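Local coordinates for galactose mutarotase related enzyme (Lactobacillus casei, PDB 3Q1N), which probably binds carbohydrate and may act as an isomerase of the aldose 1-epimerase (galactose mutarotase) kind, at residues Y33-D38 with H143-V148; K39-R44 with K248-A253; Y61-K66 with D269-L274; M136-G141 with G275-S280. All blocks are in the same frame, centred on the assembly; numbering follows the deposited sequence.

In the fold
From the N terminus, the loop between strands 31-32 and 48-49 supplies the first partner of two contacts in succession: contact 1 joins it to the end of strand 136-147, and contact 2 joins it to the start of strand 251-258, a neighbour of 136-147 in the same sheet. The two touch, their centres 7 Å apart. Contact 3 closes a loop of about 200 residues, joining the hairpin of strands 60-63 and 66-69 to the loop before strand 277-279, while contact 4 pairs the beginning of strand 136-147 with strand 277-279. Contacts 3 and 4 also touch, about 27 to 33 Å from the first pair between centres. Every pair of contacts crosses along the chain; none nests.

Contact 1 (Y33-D38 with H143-V148); sequences YVWTGD and HPAFNV. With EDO (1,2-ethanediol), chain J; EDO (1,2-ethanediol), chain I.
Trp-35 N donates an almost straight hydrogen bond to Ala-145 O (2.9 Å, 176° at the hydrogen), and Asn-147 N returns one to Tyr-33 O at 3.0 Å. Together they flank Val-34 and Phe-146 and make a single beta bridge. In the gap between them, Phe-146 CA lies 3.3 Å from Tyr-33 O in a CA-H...O contact. The Asn-147 side chain joins in: with CG anti to its own carbonyl carbon (chi1 -65°), ND2 makes a weak hydrogen bond to Val-34 O (3.0 Å), its stronger partner being Glu-32 O. The other branch of this amide, OD1, sits at the edge of the Trp-35 indole, 3.4 Å from CE3, with the two planes 60° apart. The apolar packing is Trp-35 CB against Ala-145 CB at 3.6 Å. A 1,2-ethanediol, probably from the crystallisation liquor, donates through O2 to Asn-147 O. The contact lets the loop after strand 31-32 cross the end of strand 136-147 at a single bridge; Val-34 packs on Leu-21 and Leu-24 of strand 20-26, and Phe-146 on Ile-229 of strand 229-232.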
loop_
_atom_site.group_PDB
_atom_site.type_symbol
_atom_site.label_atom_id
_atom_site.label_comp_id
_atom_site.label_asym_id
_atom_site.label_seq_id
_atom_site.Cartn_x
_atom_site.Cartn_y
_atom_site.Cartn_z
ATOM N N TYR A 33 -7.509 11.041 -9.642
ATOM C CA TYR A 33 -7.869 9.887 -8.822
ATOM C C TYR A 33 -7.141 9.863 -7.492
ATOM O O TYR A 33 -7.672 9.351 -6.512
ATOM C CB TYR A 33 -7.524 8.579 -9.531
ATOM C CG TYR A 33 -8.389 8.261 -10.731
ATOM C CD1 TYR A 33 -9.591 7.590 -10.595
ATOM C CD2 TYR A 33 -7.977 8.579 -11.985
ATOM C CE1 TYR A 33 -10.375 7.257 -11.700
ATOM C CE2 TYR A 33 -8.751 8.283 -13.092
ATOM C CZ TYR A 33 -9.928 7.612 -12.959
ATOM O OH TYR A 33 -10.652 7.335 -14.103
ATOM N N VAL A 34 -5.917 10.371 -7.481
ATOM C CA VAL A 34 -4.976 10.274 -6.342
ATOM C C VAL A 34 -4.913 11.555 -5.499
ATOM O O VAL A 34 -4.885 12.669 -6.027
ATOM C CB VAL A 34 -3.582 9.848 -6.812
ATOM C CG1 VAL A 34 -2.552 9.856 -5.652
ATOM C CG2 VAL A 34 -3.631 8.416 -7.429
ATOM N N TRP A 35 -4.961 11.380 -4.186
ATOM C CA TRP A 35 -4.864 12.470 -3.217
ATOM C C TRP A 35 -3.686 13.390 -3.551
ATOM O O TRP A 35 -2.586 12.939 -3.865
ATOM C CB TRP A 35 -4.713 11.901 -1.802
ATOM C CG TRP A 35 -4.537 12.914 -0.730
ATOM C CD1 TRP A 35 -3.470 13.032 0.134
ATOM C CD2 TRP A 35 -5.442 13.968 -0.394
ATOM N NE1 TRP A 35 -3.676 14.075 0.987
ATOM C CE2 TRP A 35 -4.870 14.684 0.676
ATOM C CE3 TRP A 35 -6.669 14.368 -0.889
ATOM C CZ2 TRP A 35 -5.510 15.769 1.270
ATOM C CZ3 TRP A 35 -7.310 15.460 -0.300
ATOM C CH2 TRP A 35 -6.725 16.144 0.764
ATOM N N THR A 36 -3.973 14.692 -3.494
ATOM C CA THR A 36 -3.027 15.748 -3.853
ATOM C C THR A 36 -2.003 16.097 -2.778
ATOM O O THR A 36 -1.141 16.922 -3.024
ATOM C CB THR A 36 -3.769 17.031 -4.169
ATOM O OG1 THR A 36 -4.600 17.335 -3.044
ATOM C CG2 THR A 36 -4.613 16.879 -5.432
ATOM N N GLY A 37 -2.054 15.455 -1.619
ATOM C CA GLY A 37 -1.080 15.705 -0.562
ATOM C C GLY A 37 -1.239 17.026 0.193
ATOM O O GLY A 37 -0.269 17.536 0.744
ATOM N N ASP A 38 -2.453 17.560 0.237
ATOM C CA ASP A 38 -2.796 18.700 1.101
ATOM C C ASP A 38 -2.526 18.344 2.569
ATOM O O ASP A 38 -3.240 17.505 3.157
ATOM C CB ASP A 38 -4.271 19.056 0.892
ATOM C CG ASP A 38 -4.748 20.231 1.770
ATOM O OD1 ASP A 38 -3.972 20.745 2.592
ATOM O OD2 ASP A 38 -5.933 20.623 1.635
ATOM N N HIS A 143 0.551 2.163 -0.692
ATOM C CA HIS A 143 -0.313 2.957 0.193
ATOM C C HIS A 143 -1.023 4.134 -0.532
ATOM O O HIS A 143 -0.956 5.272 -0.093
ATOM C CB HIS A 143 0.635 3.485 1.324
ATOM C CG HIS A 143 -0.037 3.995 2.575
ATOM N ND1 HIS A 143 -0.855 5.103 2.597
ATOM C CD2 HIS A 143 0.101 3.610 3.866
ATOM C CE1 HIS A 143 -1.226 5.361 3.842
ATOM N NE2 HIS A 143 -0.645 4.481 4.639
ATOM N N PRO A 144 -1.772 3.863 -1.626
ATOM C CA PRO A 144 -2.393 4.979 -2.364
ATOM C C PRO A 144 -3.617 5.514 -1.649
ATOM O O PRO A 144 -4.444 4.740 -1.199
ATOM C CB PRO A 144 -2.807 4.325 -3.675
ATOM C CG PRO A 144 -2.981 2.894 -3.361
ATOM C CD PRO A 144 -1.874 2.613 -2.393
ATOM N N ALA A 145 -3.744 6.823 -1.608
ATOM C CA ALA A 145 -4.945 7.493 -1.101
ATOM C C ALA A 145 -5.711 8.005 -2.325
ATOM O O ALA A 145 -5.153 8.660 -3.196
ATOM C CB ALA A 145 -4.565 8.648 -0.232
ATOM N N PHE A 146 -6.982 7.662 -2.380
ATOM C CA PHE A 146 -7.873 8.003 -3.474
ATOM C C PHE A 146 -8.869 9.062 -3.079
ATOM O O PHE A 146 -9.502 8.984 -2.015
ATOM C CB PHE A 146 -8.645 6.771 -3.913
ATOM C CG PHE A 146 -7.759 5.700 -4.495
ATOM C CD1 PHE A 146 -7.167 5.888 -5.739
ATOM C CD2 PHE A 146 -7.447 4.572 -3.766
ATOM C CE1 PHE A 146 -6.335 4.925 -6.287
ATOM C CE2 PHE A 146 -6.591 3.607 -4.296
ATOM C CZ PHE A 146 -6.035 3.776 -5.545
ATOM N N ASN A 147 -9.017 10.048 -3.941
ATOM C CA ASN A 147 -10.035 11.100 -3.704
ATOM C C ASN A 147 -11.443 10.474 -3.672
ATOM O O ASN A 147 -11.738 9.563 -4.472
ATOM C CB ASN A 147 -9.956 12.157 -4.779
ATOM C CG ASN A 147 -8.654 12.908 -4.729
ATOM O OD1 ASN A 147 -8.313 13.463 -3.687
ATOM N ND2 ASN A 147 -7.891 12.885 -5.826
ATOM N N VAL A 148 -12.275 10.968 -2.734
ATOM C CA VAL A 148 -13.696 10.595 -2.618
ATOM C C VAL A 148 -14.568 11.806 -2.339
ATOM O O VAL A 148 -14.107 12.790 -1.788
ATOM C CB VAL A 148 -13.943 9.513 -1.514
ATOM C CG1 VAL A 148 -13.162 8.222 -1.845
ATOM C CG2 VAL A 148 -13.567 10.042 -0.117
HETATM C C1 EDO J . -2.611 2.864 7.074
HETATM O O1 EDO J . -1.608 1.939 6.612
HETATM C C2 EDO J . -2.051 3.952 7.961
HETATM O O2 EDO J . -1.043 4.732 7.277
HETATM C C1 EDO I . -11.272 7.273 -6.895
HETATM O O1 EDO I . -11.877 8.113 -7.879
HETATM C C2 EDO I . -12.331 6.447 -6.183
HETATM O O2 EDO I . -13.256 7.310 -5.505
#

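Contact 2 (K39-R44 with K248-A253); sequences KTFWNR and KAPFIA. With EDO (1,2-ethanediol), chain K.
Phe-41 lays one face of its ring on the backbone bend at Ala-249 and Pro-250. Its chi1 of -59° sets CG anti to the carbonyl carbon and swings the ring over the 248-253 segment, where two CH-pi contacts share that face: Ala-249 CA stands 3.9 Å from the ring centroid, and Pro-250 CD 4.0 Å from it. Ala-249 CB closes on Phe-41 CD1 at 3.7 Å, while Thr-40 CG2 covers the opposite face. Trp-42 has CG anti to the backbone N (chi1 -168°) and brings its CB to 3.6 Å from Phe-251 CZ. The Phe-251 ring comes from the strand, and its CE2 lies 4.1 Å from Phe-41 CB. Indole and phenyl planes meet obliquely, 37° apart. At the pyrrole edge of the indole, Trp-42 NE1 donates to O2 of a 1,2-ethanediol at 3.0 Å, and a nitrate is bound nearby. Cohesion between the two segments is therefore apolar, resting on dispersion and CH-pi contacts, while Trp-42 NE1 bonds a diol that, like the nearby nitrate, probably comes from the crystallisation liquor.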
loop_
_atom_site.group_PDB
_atom_site.type_symbol
_atom_site.label_atom_id
_atom_site.label_comp_id
_atom_site.label_asym_id
_atom_site.label_seq_id
_atom_site.Cartn_x
_atom_site.Cartn_y
_atom_site.Cartn_z
ATOM N N LYS A 39 -1.509 19.004 3.149
ATOM C CA LYS A 39 -1.054 18.766 4.531
ATOM C C LYS A 39 -2.103 19.046 5.637
ATOM O O LYS A 39 -1.907 18.671 6.788
ATOM C CB LYS A 39 0.207 19.599 4.851
ATOM C CG LYS A 39 -0.078 21.088 5.009
ATOM C CD LYS A 39 1.199 21.933 5.141
ATOM C CE LYS A 39 0.871 23.436 5.178
ATOM N NZ LYS A 39 2.111 24.255 4.971
ATOM N N THR A 40 -3.199 19.691 5.273
ATOM C CA THR A 40 -4.355 19.799 6.159
ATOM C C THR A 40 -4.774 18.410 6.670
ATOM O O THR A 40 -5.085 18.250 7.853
ATOM C CB THR A 40 -5.508 20.496 5.426
ATOM O OG1 THR A 40 -5.026 21.724 4.851
ATOM C CG2 THR A 40 -6.706 20.775 6.390
ATOM N N PHE A 41 -4.688 17.399 5.792
ATOM C CA PHE A 41 -5.106 16.027 6.116
ATOM C C PHE A 41 -3.986 14.995 6.043
ATOM O O PHE A 41 -3.876 14.146 6.917
ATOM C CB PHE A 41 -6.234 15.615 5.168
ATOM C CG PHE A 41 -7.431 16.512 5.257
ATOM C CD1 PHE A 41 -8.305 16.385 6.323
ATOM C CD2 PHE A 41 -7.693 17.461 4.281
ATOM C CE1 PHE A 41 -9.429 17.234 6.432
ATOM C CE2 PHE A 41 -8.807 18.312 4.379
ATOM C CZ PHE A 41 -9.675 18.187 5.449
ATOM N N TRP A 42 -3.180 15.048 4.985
ATOM C CA TRP A 42 -2.085 14.090 4.825
ATOM C C TRP A 42 -1.144 14.566 3.740
ATOM O O TRP A 42 -1.570 14.853 2.639
ATOM C CB TRP A 42 -2.636 12.684 4.469
ATOM C CG TRP A 42 -1.644 11.603 4.550
ATOM C CD1 TRP A 42 -0.774 11.364 5.586
ATOM C CD2 TRP A 42 -1.405 10.553 3.579
ATOM N NE1 TRP A 42 -0.001 10.271 5.299
ATOM C CE2 TRP A 42 -0.380 9.750 4.083
ATOM C CE3 TRP A 42 -1.946 10.246 2.326
ATOM C CZ2 TRP A 42 0.116 8.633 3.377
ATOM C CZ3 TRP A 42 -1.440 9.133 1.627
ATOM C CH2 TRP A 42 -0.437 8.357 2.154
ATOM N N ASN A 43 0.134 14.667 4.042
ATOM C CA ASN A 43 1.048 15.288 3.122
ATOM C C ASN A 43 1.731 14.350 2.132
ATOM O O ASN A 43 2.723 14.741 1.529
ATOM C CB ASN A 43 2.098 16.102 3.880
ATOM C CG ASN A 43 2.926 15.287 4.809
ATOM O OD1 ASN A 43 2.831 14.051 4.876
ATOM N ND2 ASN A 43 3.750 15.987 5.603
ATOM N N ARG A 44 1.221 13.118 1.984
ATOM C CA ARG A 44 1.763 12.187 0.998
ATOM C C ARG A 44 0.680 11.780 -0.005
ATOM O O ARG A 44 -0.447 12.307 0.056
ATOM C CB ARG A 44 2.354 11.000 1.700
ATOM C CG ARG A 44 3.457 11.448 2.646
ATOM C CD ARG A 44 3.929 10.355 3.505
ATOM N NE ARG A 44 4.873 10.855 4.516
ATOM C CZ ARG A 44 6.198 10.971 4.354
ATOM N NH1 ARG A 44 6.823 10.621 3.230
ATOM N NH2 ARG A 44 6.932 11.428 5.371
ATOM N N LYS A 248 -12.113 14.803 8.788
ATOM C CA LYS A 248 -13.032 14.676 7.660
ATOM C C LYS A 248 -12.236 14.791 6.331
ATOM O O LYS A 248 -12.505 15.679 5.513
ATOM C CB LYS A 248 -14.121 15.758 7.758
ATOM C CG LYS A 248 -14.810 15.883 9.147
ATOM C CD LYS A 248 -16.319 15.607 9.119
ATOM C CE LYS A 248 -17.074 16.385 10.241
ATOM N NZ LYS A 248 -17.923 17.582 9.802
ATOM N N ALA A 249 -11.283 13.886 6.109
ATOM C CA ALA A 249 -10.475 13.936 4.909
ATOM C C ALA A 249 -11.322 13.505 3.714
ATOM O O ALA A 249 -12.086 12.553 3.830
ATOM C CB ALA A 249 -9.258 13.038 5.031
ATOM N N PRO A 250 -11.182 14.194 2.580
ATOM C CA PRO A 250 -11.899 13.842 1.341
ATOM C C PRO A 250 -11.134 12.782 0.546
ATOM O O PRO A 250 -10.985 12.888 -0.678
ATOM C CB PRO A 250 -11.940 15.185 0.595
ATOM C CG PRO A 250 -10.627 15.819 0.999
ATOM C CD PRO A 250 -10.408 15.454 2.428
ATOM N N PHE A 251 -10.604 11.799 1.257
ATOM C CA PHE A 251 -9.930 10.628 0.619
ATOM C C PHE A 251 -10.049 9.373 1.459
ATOM O O PHE A 251 -10.271 9.433 2.653
ATOM C CB PHE A 251 -8.459 10.944 0.274
ATOM C CG PHE A 251 -7.490 10.941 1.456
ATOM C CD1 PHE A 251 -6.998 9.750 2.019
ATOM C CD2 PHE A 251 -7.031 12.140 1.981
ATOM C CE1 PHE A 251 -6.070 9.773 3.080
ATOM C CE2 PHE A 251 -6.096 12.157 3.037
ATOM C CZ PHE A 251 -5.648 10.996 3.590
ATOM N N ILE A 252 -9.906 8.233 0.790
ATOM C CA ILE A 252 -9.812 6.929 1.424
ATOM C C ILE A 252 -8.678 6.211 0.740
ATOM O O ILE A 252 -8.597 6.227 -0.503
ATOM C CB ILE A 252 -11.127 6.130 1.284
ATOM C CG1 ILE A 252 -12.273 6.849 1.996
ATOM C CG2 ILE A 252 -10.933 4.682 1.908
ATOM C CD1 ILE A 252 -13.651 6.244 1.673
ATOM N N ALA A 253 -7.735 5.691 1.561
ATOM C CA ALA A 253 -6.663 4.853 1.070
ATOM C C ALA A 253 -7.071 3.391 1.052
ATOM O O ALA A 253 -7.724 2.895 1.977
ATOM C CB ALA A 253 -5.366 5.063 1.922
HETATM C C1 EDO K . -0.409 7.755 8.052
HETATM O O1 EDO K . 0.311 7.586 9.271
HETATM C C2 EDO K . 0.509 7.404 6.896
HETATM O O2 EDO K . 1.630 8.310 6.876
#

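Contact 3 (Y61-K66 with D269-L274); sequences YRLGAK and DWYTKL
Tyr-61 lies against the indole of Trp-270 from its first side-chain carbon outward. CB touches Trp-270 NE1 at 3.3 Å; CG lies over NE1 and CE2; CD2 meets Trp-270 CG at 3.4 Å; and CE2 passes over Trp-270 CD2. Beyond the indole, OH hydrogen-bonds to Lys-104 O. A chi1 of 72°, which lodges CG between the backbone N and carbonyl carbon, turns the phenol into this face-to-face stack, its centroid 4.0 Å from that of the five-membered ring and the planes 27° apart. Alongside, Trp-270 N donates to Arg-62 O at 2.8 Å, and Arg-62 forms a single backbone bridge with Asp-269. The Asp-269 carboxylate ties the facing turn to its own segment: OD1 accepts from Gly-64 N at 3.1 Å and, in an Asx turn, from Tyr-271 N. These two donors come from opposite faces of the carboxylate plane, which should restrict its rotation. Gly-64 belongs to the type II' turn from Leu-63 to Lys-66. Leu-63 CD2 fills the angle between Trp-270 CB and Tyr-271 CE2, the latter at 3.9 Å. The contact fastens the hairpin of strands 60-63 and 66-69 to the loop leading into strand 277-279; Leu-63, Trp-270 and Tyr-271 all pack on Pro-137 of strand 136-147, and Tyr-271 OH reaches Ser-135 O.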
loop_
_atom_site.group_PDB
_atom_site.type_symbol
_atom_site.label_atom_id
_atom_site.label_comp_id
_atom_site.label_asym_id
_atom_site.label_seq_id
_atom_site.Cartn_x
_atom_site.Cartn_y
_atom_site.Cartn_z
ATOM N N TYR A 61 13.520 -4.184 15.763
ATOM C CA TYR A 61 13.189 -5.560 15.491
ATOM C C TYR A 61 14.401 -6.439 15.649
ATOM O O TYR A 61 15.500 -5.958 15.916
ATOM C CB TYR A 61 12.637 -5.693 14.088
ATOM C CG TYR A 61 13.659 -5.533 12.978
ATOM C CD1 TYR A 61 14.149 -4.290 12.644
ATOM C CD2 TYR A 61 14.133 -6.617 12.256
ATOM C CE1 TYR A 61 15.097 -4.106 11.619
ATOM C CE2 TYR A 61 15.076 -6.446 11.218
ATOM C CZ TYR A 61 15.557 -5.201 10.914
ATOM O OH TYR A 61 16.502 -5.002 9.916
ATOM N N ARG A 62 14.204 -7.733 15.493
ATOM C CA ARG A 62 15.301 -8.688 15.585
ATOM C C ARG A 62 15.551 -9.434 14.278
ATOM O O ARG A 62 14.616 -9.694 13.488
ATOM C CB ARG A 62 15.025 -9.727 16.667
ATOM C CG ARG A 62 15.227 -9.196 18.076
ATOM C CD ARG A 62 14.533 -10.081 19.075
ATOM N NE ARG A 62 15.223 -11.363 19.241
ATOM C CZ ARG A 62 14.632 -12.557 19.416
ATOM N NH1 ARG A 62 13.301 -12.687 19.404
ATOM N NH2 ARG A 62 15.382 -13.648 19.599
ATOM N N LEU A 63 16.825 -9.803 14.091
ATOM C CA LEU A 63 17.216 -10.844 13.129
ATOM C C LEU A 63 17.907 -11.907 13.948
ATOM O O LEU A 63 19.076 -11.755 14.318
ATOM C CB LEU A 63 18.104 -10.302 12.004
ATOM C CG LEU A 63 17.444 -9.261 11.128
ATOM C CD1 LEU A 63 18.465 -8.465 10.293
ATOM C CD2 LEU A 63 16.350 -9.940 10.238
ATOM N N GLY A 64 17.166 -12.949 14.282
ATOM C CA GLY A 64 17.633 -13.946 15.219
ATOM C C GLY A 64 17.853 -13.255 16.545
ATOM O O GLY A 64 16.926 -12.646 17.090
ATOM N N ALA A 65 19.083 -13.271 17.038
ATOM C CA ALA A 65 19.349 -12.716 18.375
ATOM C C ALA A 65 19.811 -11.251 18.346
ATOM O O ALA A 65 19.897 -10.636 19.424
ATOM C CB ALA A 65 20.360 -13.600 19.151
ATOM N N LYS A 66 20.028 -10.689 17.149
ATOM C CA LYS A 66 20.536 -9.326 16.994
ATOM C C LYS A 66 19.395 -8.313 16.816
ATOM O O LYS A 66 18.402 -8.600 16.146
ATOM C CB LYS A 66 21.479 -9.256 15.791
ATOM C CG LYS A 66 22.766 -10.082 15.952
ATOM C CD LYS A 66 23.563 -10.087 14.648
ATOM C CE LYS A 66 25.046 -9.870 14.868
ATOM N NZ LYS A 66 25.749 -11.073 15.357
ATOM N N ASP A 269 11.325 -11.100 15.794
ATOM C CA ASP A 269 12.269 -11.663 14.816
ATOM C C ASP A 269 11.641 -11.626 13.448
ATOM O O ASP A 269 10.581 -12.238 13.184
ATOM C CB ASP A 269 12.580 -13.094 15.224
ATOM C CG ASP A 269 13.571 -13.792 14.310
ATOM O OD1 ASP A 269 14.166 -13.163 13.422
ATOM O OD2 ASP A 269 13.748 -15.032 14.511
ATOM N N TRP A 270 12.262 -10.890 12.546
ATOM C CA TRP A 270 11.671 -10.801 11.200
ATOM C C TRP A 270 11.661 -12.112 10.426
ATOM O O TRP A 270 10.909 -12.243 9.443
ATOM C CB TRP A 270 12.346 -9.730 10.380
ATOM C CG TRP A 270 11.786 -8.349 10.591
ATOM C CD1 TRP A 270 11.088 -7.919 11.678
ATOM C CD2 TRP A 270 11.865 -7.242 9.700
ATOM N NE1 TRP A 270 10.750 -6.613 11.539
ATOM C CE2 TRP A 270 11.223 -6.159 10.329
ATOM C CE3 TRP A 270 12.419 -7.051 8.441
ATOM C CZ2 TRP A 270 11.132 -4.905 9.724
ATOM C CZ3 TRP A 270 12.333 -5.829 7.857
ATOM C CH2 TRP A 270 11.685 -4.772 8.485
ATOM N N TYR A 271 12.436 -13.082 10.878
ATOM C CA TYR A 271 12.371 -14.420 10.288
ATOM C C TYR A 271 11.117 -15.207 10.676
ATOM O O TYR A 271 10.850 -16.276 10.089
ATOM C CB TYR A 271 13.607 -15.241 10.676
ATOM C CG TYR A 271 14.872 -14.716 9.998
ATOM C CD1 TYR A 271 14.995 -14.710 8.598
ATOM C CD2 TYR A 271 15.965 -14.252 10.744
ATOM C CE1 TYR A 271 16.148 -14.202 7.972
ATOM C CE2 TYR A 271 17.122 -13.732 10.117
ATOM C CZ TYR A 271 17.214 -13.746 8.728
ATOM O OH TYR A 271 18.356 -13.266 8.150
ATOM N N THR A 272 10.341 -14.710 11.643
ATOM C CA THR A 272 9.063 -15.358 11.982
ATOM C C THR A 272 7.865 -14.369 12.019
ATOM O O THR A 272 6.731 -14.810 12.283
ATOM C CB THR A 272 9.129 -16.006 13.389
ATOM O OG1 THR A 272 9.401 -14.999 14.372
ATOM C CG2 THR A 272 10.189 -17.102 13.462
ATOM N N LYS A 273 8.119 -13.085 11.761
ATOM C CA LYS A 273 7.106 -12.010 11.799
ATOM C C LYS A 273 5.969 -12.334 10.825
ATOM O O LYS A 273 6.208 -12.653 9.652
ATOM C CB LYS A 273 7.743 -10.658 11.472
ATOM C CG LYS A 273 6.812 -9.481 11.362
ATOM C CD LYS A 273 7.543 -8.156 11.039
ATOM C CE LYS A 273 6.603 -7.012 10.813
ATOM N NZ LYS A 273 7.311 -5.705 10.551
ATOM N N LEU A 274 4.745 -12.321 11.319
ATOM C CA LEU A 274 3.606 -12.705 10.470
ATOM C C LEU A 274 3.543 -11.767 9.280
ATOM O O LEU A 274 3.589 -10.542 9.440
ATOM C CB LEU A 274 2.296 -12.655 11.227
ATOM C CG LEU A 274 1.062 -13.196 10.512
ATOM C CD1 LEU A 274 1.220 -14.731 10.356
ATOM C CD2 LEU A 274 -0.262 -12.836 11.257
#

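Contact 4 (M136-G141 with G275-S280); sequences MPFALG and GNTTLS
Phe-138 O accepts from Thr-277 N at 3.0 Å and probably also from a water, which lies 2.6 Å from Thr-277 OG1 and so links the backbone and side chain of the pair. Phe-138 N donates in return to Thr-277 O. Two residues back, Met-136 and Leu-279 form the other antiparallel hydrogen-bonded pair, with Leu-279 N reaching Met-136 O at 2.8 Å. Between them the non-hydrogen-bonded pair Pro-137 and Thr-278 draws its CA atoms to 4.1 Å, and Pro-137, whose ring nitrogen has no proton to offer, still directs its CA-H at Thr-277 O (3.2 Å). On the sheet face of Met-136, Phe-138, Thr-277 and Leu-279, the Phe-138 ring has CG between N and the carbonyl carbon (chi1 74°), which leans it along Thr-277: CE1 rests 3.7 Å from Thr-277 CB and 3.6 Å from Leu-279 CD1. The selenomethionine Met-136 runs beside Leu-279 and brings its CE to 4.1 Å from the same CD1. Met-136, Phe-138 and Leu-279 pack on Val-128 of strand 121-130. Asn-276, just before the strand, has ND2 bonded to Trp-270 O. Chemically the pair is divided: regular backbone bonds fix the strand register, with proline at a position that needs no N-H, while Met-136, Phe-138 and Leu-279 join the apolar interior.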
loop_
_atom_site.group_PDB
_atom_site.type_symbol
_atom_site.label_atom_id
_atom_site.label_comp_id
_atom_site.label_asym_id
_atom_site.label_seq_id
_atom_site.Cartn_x
_atom_site.Cartn_y
_atom_site.Cartn_z
HETATM N N MSE A 136 17.046 -13.033 3.560
HETATM C CA MSE A 136 16.463 -11.679 3.722
HETATM C C MSE A 136 14.953 -11.738 3.924
HETATM O O MSE A 136 14.204 -12.113 3.027
HETATM C CB MSE A 136 16.794 -10.831 2.516
HETATM C CG MSE A 136 16.295 -9.374 2.626
HETATM SE SE MSE A 136 16.651 -8.248 1.116
HETATM C CE MSE A 136 15.071 -8.655 0.124
ATOM N N PRO A 137 14.493 -11.312 5.102
ATOM C CA PRO A 137 13.058 -11.259 5.376
ATOM C C PRO A 137 12.560 -9.844 5.066
ATOM O O PRO A 137 13.234 -8.878 5.357
ATOM C CB PRO A 137 12.977 -11.599 6.845
ATOM C CG PRO A 137 14.314 -10.991 7.416
ATOM C CD PRO A 137 15.314 -10.969 6.289
ATOM N N PHE A 138 11.366 -9.747 4.474
ATOM C CA PHE A 138 10.826 -8.414 4.157
ATOM C C PHE A 138 9.318 -8.441 4.053
ATOM O O PHE A 138 8.693 -9.504 3.933
ATOM C CB PHE A 138 11.391 -7.905 2.808
ATOM C CG PHE A 138 10.786 -8.592 1.621
ATOM C CD1 PHE A 138 11.258 -9.834 1.193
ATOM C CD2 PHE A 138 9.694 -8.067 1.001
ATOM C CE1 PHE A 138 10.623 -10.525 0.209
ATOM C CE2 PHE A 138 9.038 -8.734 -0.028
ATOM C CZ PHE A 138 9.530 -9.996 -0.451
ATOM N N ALA A 139 8.755 -7.236 4.151
ATOM C CA ALA A 139 7.381 -6.957 3.752
ATOM C C ALA A 139 7.374 -5.893 2.670
ATOM O O ALA A 139 8.279 -5.067 2.587
ATOM C CB ALA A 139 6.504 -6.487 4.976
ATOM N N LEU A 140 6.347 -5.909 1.827
ATOM C CA LEU A 140 6.206 -4.892 0.767
ATOM C C LEU A 140 4.749 -4.490 0.679
ATOM O O LEU A 140 3.866 -5.346 0.586
ATOM C CB LEU A 140 6.676 -5.443 -0.593
ATOM C CG LEU A 140 6.636 -4.427 -1.761
ATOM C CD1 LEU A 140 5.279 -4.263 -2.388
ATOM C CD2 LEU A 140 7.135 -3.088 -1.313
ATOM N N GLY A 141 4.486 -3.192 0.724
ATOM C CA GLY A 141 3.119 -2.691 0.533
ATOM C C GLY A 141 3.102 -1.426 -0.315
ATOM O O GLY A 141 4.150 -0.805 -0.579
ATOM N N GLY A 275 3.402 -12.369 8.095
ATOM C CA GLY A 275 3.293 -11.644 6.834
ATOM C C GLY A 275 4.610 -11.421 6.104
ATOM O O GLY A 275 4.608 -10.996 4.937
ATOM N N ASN A 276 5.731 -11.584 6.795
ATOM C CA ASN A 276 7.006 -11.524 6.154
ATOM C C ASN A 276 7.260 -12.732 5.230
ATOM O O ASN A 276 6.720 -13.841 5.409
ATOM C CB ASN A 276 8.204 -11.380 7.152
ATOM C CG ASN A 276 8.488 -9.955 7.569
ATOM O OD1 ASN A 276 7.736 -9.030 7.259
ATOM N ND2 ASN A 276 9.628 -9.759 8.286
ATOM N N THR A 277 8.070 -12.448 4.213
ATOM C CA THR A 277 8.621 -13.402 3.277
ATOM C C THR A 277 10.143 -13.444 3.461
ATOM O O THR A 277 10.771 -12.399 3.472
ATOM C CB THR A 277 8.339 -12.976 1.843
ATOM O OG1 THR A 277 6.930 -12.828 1.640
ATOM C CG2 THR A 277 8.880 -14.045 0.811
ATOM N N THR A 278 10.706 -14.647 3.597
ATOM C CA THR A 278 12.159 -14.829 3.667
ATOM C C THR A 278 12.709 -15.343 2.338
ATOM O O THR A 278 12.363 -16.420 1.885
ATOM C CB THR A 278 12.617 -15.745 4.821
ATOM O OG1 THR A 278 12.150 -15.199 6.076
ATOM C CG2 THR A 278 14.187 -15.858 4.856
ATOM N N LEU A 279 13.540 -14.548 1.718
ATOM C CA LEU A 279 14.198 -14.955 0.476
ATOM C C LEU A 279 15.555 -15.561 0.717
ATOM O O LEU A 279 16.387 -15.026 1.447
ATOM C CB LEU A 279 14.329 -13.739 -0.440
ATOM C CG LEU A 279 13.047 -13.239 -1.129
ATOM C CD1 LEU A 279 13.322 -11.863 -1.821
ATOM C CD2 LEU A 279 12.475 -14.259 -2.088
ATOM N N SER A 280 15.796 -16.717 0.103
ATOM C CA SER A 280 17.125 -17.275 -0.013
ATOM C C SER A 280 18.100 -16.336 -0.742
ATOM O O SER A 280 17.677 -15.387 -1.448
ATOM C CB SER A 280 17.048 -18.640 -0.726
ATOM O OG SER A 280 16.270 -19.567 0.025
HETATM O O HOH W 1 6.307 -10.408 2.356
#